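Local atomic coordinates of VAL-1 (Chlorella virus, PDB entry 3A0N), a protein that probably depolymerises alginate and related polyuronates as a polysaccharide lyase, and is seen here with D-glucuronic acid bound. Residues G90-G95 with R116-E121; V125-Y130 with G150-D155. One frame throughout, in Å; residues are numbered along the deposited sequence.

Overall arrangement
Contacts 1 and 2 lie side by side in the seven-stranded antiparallel sheet of the β-sandwich, their centres about 9 Å apart. Contact 1 pairs strand 91-99 with 112-119, contact 2 pairs 125-130 with the edge strand 149-151, and the seam between them closes through 112-119 against 125-130. There the backbone gives two probable hydrogen bonds, Y128 N to R116 O at 2.8 Å and I126 N to M118 O at 3.0 Å. One glucuronic acid lies against both contacts, over the sheet face that carries K92, M118, I126 and Y128. H93, I117, D127 and F152, by contrast, pack against strands of the second sheet.

Contact 1 (G90-G95 with R116-E121); sequences GGKHGG and RIMWQE. With BDP (beta-D-glucopyranuronic acid), chain B.
The indole of W119 lies flat against the backbone of G91. G91 CA sits 3.4 Å from the centroid of the W119 six-membered ring, almost on its normal, a CH-pi contact that the absence of a side chain at G91 permits. At the indole edge, K92 O comes within 3.2 Å of W119 CZ3, and H93 CD2 approaches W119 CE3 at 3.7 Å, the two aromatic groups meeting rim to rim with planes at 49°. A chi1 of 79°, which sets CG between the backbone N and the carbonyl carbon, swings the indole back over the neighbouring strand; NE1 is held by F87 O.

These are adjacent antiparallel strands of the lyase β-sandwich, joined by four backbone hydrogen bonds: G91 N to W119 O, W119 N to G91 O, H93 N to I117 O and I117 N to G94 O. A β-bulge between K92 and G95 shifts the register by one residue, and G94 N is buried there without a partner. On the sugar-facing side, K92 and M118 run alongside each other, K92 NZ 3.7 Å from M118 SD, while K92 NZ bonds to G222 O. M118 CE reaches to 3.7 Å from O2 of the glucuronic acid.

Contact 2 (V125-Y130 with G150-D155); sequences VIDYIY and GFFQDD. With BDP (beta-D-glucopyranuronic acid), chain B.
D127 and F151 face each other as an antiparallel hydrogen-bonded pair, with D127 N 3.0 Å from F151 O and F151 N 2.9 Å from D127 O. Next to them Y128 and G150 form a non-hydrogen-bonded pair, and G150 CA adds a C-H...O contact to D127 O. Beyond F151, F152 has a positive phi, in the left-handed region, and the chain turns away through 153-155, with D155 N bonded back to F152 O. A water lies between the two segments here, 2.8 Å from both V125 O and Q153 O; it can donate to either, and how its protons are shared remains open.

Side-chain packing, mostly apolar, covers the side of the sheet that looks to strands 186-192 and 195-202. I129 CD1 meets the F151 ring at CE2, 3.9 Å away, the two side chains crossing at about a right angle. D127 and F152 instead run alongside, D127 CB 3.7 Å from F152 CD2, with carboxylate and phenyl planes only 22° apart; the polar exception is D127 OD2, bonded to S188 OG. On the other side, I126 CG2 packs against Q153 CG.

The polar contacts to glucuronic acid also lie on that second side. G150 N donates to carboxylate O6A at 2.8 Å, and Q153 NE2 donates to O4 at 3.1 Å in a nearly straight bond (172°). A bend at chi2 (93°) folds the Q153 chain back, so that NE2 also makes a weak bond to G150 O. The Y128 ring stands beside the sugar, its OH bonded to G148 N.

The N-H of G150 on the carboxylate is consistent with the edge strand reading the acid group of a uronate, and would probably help to stabilise its negative charge, while Q153, in the turn that follows, holds O4.

Contact 1 (G90-G95 with R116-E121)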
# COMPACT_ATOMS: atom_id res chain seq x y z
N GLY A 90 6.30 12.85 -1.30
CA GLY A 90 5.88 11.45 -1.26
C GLY A 90 5.31 11.03 0.08
O GLY A 90 5.51 11.60 1.15
N GLY A 91 4.54 9.93 -0.00
CA GLY A 91 4.07 9.28 1.22
C GLY A 91 3.46 7.92 0.87
O GLY A 91 3.46 7.53 -0.31
N LYS A 92 2.99 7.25 1.90
CA LYS A 92 2.43 5.91 1.74
C LYS A 92 0.93 5.85 1.73
O LYS A 92 0.28 6.67 2.39
CB LYS A 92 2.89 5.07 2.95
CG LYS A 92 4.22 4.39 2.74
CD LYS A 92 5.35 5.41 2.75
CE LYS A 92 6.69 4.71 2.90
NZ LYS A 92 7.80 5.72 2.80
N HIS A 93 0.38 4.89 0.99
CA HIS A 93 -1.02 4.48 1.15
C HIS A 93 -1.05 3.17 1.92
O HIS A 93 -1.36 3.14 3.12
CB HIS A 93 -1.68 4.33 -0.22
CG HIS A 93 -2.11 5.64 -0.81
ND1 HIS A 93 -2.81 5.72 -1.98
CD2 HIS A 93 -1.93 6.94 -0.40
CE1 HIS A 93 -3.07 6.98 -2.29
NE2 HIS A 93 -2.55 7.73 -1.33
N GLY A 94 -0.75 2.06 1.27
CA GLY A 94 -0.73 0.74 1.88
C GLY A 94 -0.49 -0.32 0.83
O GLY A 94 -0.20 0.01 -0.33
N GLY A 95 -0.60 -1.58 1.24
CA GLY A 95 -0.25 -2.63 0.29
C GLY A 95 -0.35 -3.98 0.96
O GLY A 95 -0.92 -4.18 2.05
N ARG A 116 3.78 -2.04 -1.77
CA ARG A 116 2.93 -0.93 -1.40
C ARG A 116 2.83 0.16 -2.44
O ARG A 116 3.67 0.29 -3.34
CB ARG A 116 3.46 -0.27 -0.09
CG ARG A 116 3.32 -1.16 1.13
CD ARG A 116 3.74 -0.44 2.40
NE ARG A 116 5.19 -0.34 2.47
CZ ARG A 116 5.86 0.37 3.38
NH1 ARG A 116 5.27 1.10 4.33
NH2 ARG A 116 7.18 0.32 3.31
N ILE A 117 1.77 0.93 -2.38
CA ILE A 117 1.61 2.15 -3.12
C ILE A 117 2.21 3.33 -2.34
O ILE A 117 1.88 3.50 -1.16
CB ILE A 117 0.14 2.47 -3.37
CG1 ILE A 117 -0.53 1.45 -4.30
CG2 ILE A 117 -0.08 3.89 -3.88
CD1 ILE A 117 -0.03 1.46 -5.73
N MET A 118 3.04 4.12 -3.02
CA MET A 118 3.38 5.44 -2.51
C MET A 118 2.91 6.52 -3.46
O MET A 118 2.91 6.30 -4.68
CB MET A 118 4.88 5.65 -2.30
CG MET A 118 5.48 5.05 -1.07
SD MET A 118 7.20 5.54 -0.81
CE MET A 118 7.04 7.30 -0.48
N TRP A 119 2.53 7.68 -2.92
CA TRP A 119 2.39 8.84 -3.80
C TRP A 119 3.76 9.53 -3.81
O TRP A 119 4.66 9.19 -3.05
CB TRP A 119 1.31 9.79 -3.36
CG TRP A 119 1.56 10.75 -2.24
CD1 TRP A 119 2.15 11.99 -2.35
CD2 TRP A 119 1.23 10.58 -0.86
NE1 TRP A 119 2.19 12.57 -1.09
CE2 TRP A 119 1.63 11.72 -0.15
CE3 TRP A 119 0.61 9.56 -0.09
CZ2 TRP A 119 1.46 11.90 1.21
CZ3 TRP A 119 0.43 9.71 1.26
CH2 TRP A 119 0.86 10.89 1.93
N GLN A 120 3.83 10.46 -4.78
CA GLN A 120 5.08 11.18 -5.00
C GLN A 120 4.78 12.67 -5.15
O GLN A 120 3.63 13.08 -5.10
CB GLN A 120 5.81 10.69 -6.28
CG GLN A 120 6.13 9.21 -6.12
CD GLN A 120 7.35 8.97 -5.30
OE1 GLN A 120 7.34 8.78 -4.05
NE2 GLN A 120 8.48 8.96 -5.97
N GLU A 121 5.85 13.43 -5.35
CA GLU A 121 5.72 14.84 -5.66
C GLU A 121 4.68 15.07 -6.76
O GLU A 121 4.66 14.25 -7.70
CB GLU A 121 7.11 15.33 -6.07
CG GLU A 121 7.84 14.43 -7.04
CD GLU A 121 8.59 13.23 -6.52
OE1 GLU A 121 9.29 12.59 -7.36
OE2 GLU A 121 8.57 12.82 -5.34
C1 BDP B . 11.12 6.85 -2.09
C2 BDP B . 11.02 8.19 -2.82
C3 BDP B . 10.94 7.94 -4.34
C4 BDP B . 12.10 7.06 -4.78
C5 BDP B . 12.13 5.76 -3.96
C6 BDP B . 13.44 5.00 -4.27
O2 BDP B . 9.80 8.85 -2.40
O3 BDP B . 10.99 9.22 -4.97
O4 BDP B . 12.05 6.77 -6.19
O5 BDP B . 12.24 6.11 -2.56
O6A BDP B . 13.41 3.98 -4.99
O1 BDP B . 11.30 7.12 -0.68
O6B BDP B . 14.49 5.47 -3.74

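Contact 2 (V125-Y130 with G150-D155)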
# COMPACT_ATOMS: atom_id res chain seq x y z
N VAL A 125 2.71 8.54 -8.59
CA VAL A 125 2.53 7.26 -7.90
C VAL A 125 3.69 6.34 -8.26
O VAL A 125 4.21 6.31 -9.38
CB VAL A 125 1.17 6.64 -8.26
CG1 VAL A 125 1.01 5.23 -7.70
CG2 VAL A 125 0.01 7.49 -7.74
N ILE A 126 4.13 5.54 -7.28
CA ILE A 126 5.07 4.47 -7.53
C ILE A 126 4.64 3.18 -6.80
O ILE A 126 3.87 3.23 -5.82
CB ILE A 126 6.49 4.81 -7.06
CG1 ILE A 126 6.54 5.22 -5.57
CG2 ILE A 126 7.12 5.90 -7.93
CD1 ILE A 126 7.97 5.23 -5.02
N ASP A 127 5.17 2.08 -7.32
CA ASP A 127 5.17 0.82 -6.60
C ASP A 127 6.36 0.84 -5.66
O ASP A 127 7.46 1.25 -6.07
CB ASP A 127 5.31 -0.31 -7.62
CG ASP A 127 5.05 -1.69 -7.06
OD1 ASP A 127 4.63 -1.85 -5.89
OD2 ASP A 127 5.28 -2.64 -7.85
N TYR A 128 6.23 0.42 -4.41
CA TYR A 128 7.32 0.56 -3.45
C TYR A 128 7.54 -0.78 -2.78
O TYR A 128 6.62 -1.21 -2.07
CB TYR A 128 6.93 1.65 -2.46
CG TYR A 128 8.01 2.10 -1.51
CD1 TYR A 128 9.16 2.71 -2.00
CD2 TYR A 128 7.86 1.98 -0.14
CE1 TYR A 128 10.16 3.13 -1.12
CE2 TYR A 128 8.84 2.39 0.76
CZ TYR A 128 9.97 2.97 0.24
OH TYR A 128 10.95 3.40 1.12
N ILE A 129 8.68 -1.44 -2.99
CA ILE A 129 8.81 -2.82 -2.56
C ILE A 129 9.94 -3.00 -1.57
O ILE A 129 11.06 -2.48 -1.69
CB ILE A 129 9.11 -3.71 -3.81
CG1 ILE A 129 7.97 -3.64 -4.80
CG2 ILE A 129 9.46 -5.12 -3.41
CD1 ILE A 129 8.18 -4.45 -6.06
N TYR A 130 9.68 -3.79 -0.53
CA TYR A 130 10.71 -4.29 0.36
C TYR A 130 10.91 -5.76 0.05
O TYR A 130 9.99 -6.53 0.36
CB TYR A 130 10.27 -4.10 1.83
CG TYR A 130 10.70 -2.78 2.43
CD1 TYR A 130 10.09 -1.59 2.08
CD2 TYR A 130 11.73 -2.75 3.37
CE1 TYR A 130 10.51 -0.37 2.66
CE2 TYR A 130 12.16 -1.56 3.94
CZ TYR A 130 11.53 -0.39 3.57
OH TYR A 130 11.98 0.79 4.16
N GLY A 150 11.64 1.78 -5.37
CA GLY A 150 10.58 2.32 -6.17
C GLY A 150 10.61 1.85 -7.60
O GLY A 150 11.66 1.72 -8.24
N PHE A 151 9.43 1.58 -8.17
CA PHE A 151 9.22 1.30 -9.58
C PHE A 151 8.11 2.19 -10.14
O PHE A 151 7.21 2.63 -9.41
CB PHE A 151 8.87 -0.18 -9.79
CG PHE A 151 10.01 -1.10 -9.34
CD1 PHE A 151 11.05 -1.42 -10.17
CD2 PHE A 151 10.05 -1.64 -8.06
CE1 PHE A 151 12.10 -2.20 -9.76
CE2 PHE A 151 11.10 -2.43 -7.64
CZ PHE A 151 12.14 -2.74 -8.50
N PHE A 152 8.16 2.41 -11.44
CA PHE A 152 7.19 3.13 -12.24
C PHE A 152 7.21 4.64 -12.05
O PHE A 152 6.26 5.34 -12.28
CB PHE A 152 5.73 2.62 -12.04
CG PHE A 152 5.57 1.11 -12.08
CD1 PHE A 152 6.24 0.31 -12.98
CD2 PHE A 152 4.70 0.50 -11.18
CE1 PHE A 152 6.06 -1.07 -13.00
CE2 PHE A 152 4.51 -0.87 -11.19
CZ PHE A 152 5.19 -1.66 -12.09
N GLN A 153 8.38 5.14 -11.60
CA GLN A 153 8.51 6.57 -11.44
C GLN A 153 8.16 7.38 -12.68
O GLN A 153 7.52 8.43 -12.56
CB GLN A 153 9.97 6.92 -11.08
CG GLN A 153 10.36 6.46 -9.68
CD GLN A 153 10.99 5.09 -9.66
OE1 GLN A 153 10.83 4.27 -10.57
NE2 GLN A 153 11.71 4.84 -8.57
N ASP A 154 8.58 6.92 -13.87
CA ASP A 154 8.24 7.68 -15.07
C ASP A 154 6.79 7.55 -15.54
O ASP A 154 6.32 8.28 -16.41
CB ASP A 154 9.09 7.18 -16.27
CG ASP A 154 10.56 7.49 -16.19
OD1 ASP A 154 10.87 8.45 -15.43
OD2 ASP A 154 11.39 6.83 -16.85
N ASP A 155 6.09 6.55 -15.00
CA ASP A 155 4.88 6.02 -15.57
C ASP A 155 3.59 6.60 -15.01
O ASP A 155 2.51 6.56 -15.60
CB ASP A 155 4.83 4.48 -15.40
CG ASP A 155 6.04 3.84 -16.03
OD1 ASP A 155 6.38 4.20 -17.18
OD2 ASP A 155 6.74 2.97 -15.46
C1 BDP B . 11.12 6.85 -2.09
C2 BDP B . 11.02 8.19 -2.82
C3 BDP B . 10.94 7.94 -4.34
C4 BDP B . 12.10 7.06 -4.78
C5 BDP B . 12.13 5.76 -3.96
C6 BDP B . 13.44 5.00 -4.27
O2 BDP B . 9.80 8.85 -2.40
O3 BDP B . 10.99 9.22 -4.97
O4 BDP B . 12.05 6.77 -6.19
O5 BDP B . 12.24 6.11 -2.56
O6A BDP B . 13.41 3.98 -4.99
O1 BDP B . 11.30 7.12 -0.68
O6B BDP B . 14.49 5.47 -3.74
O HOH W 1 5.21 8.30 -11.02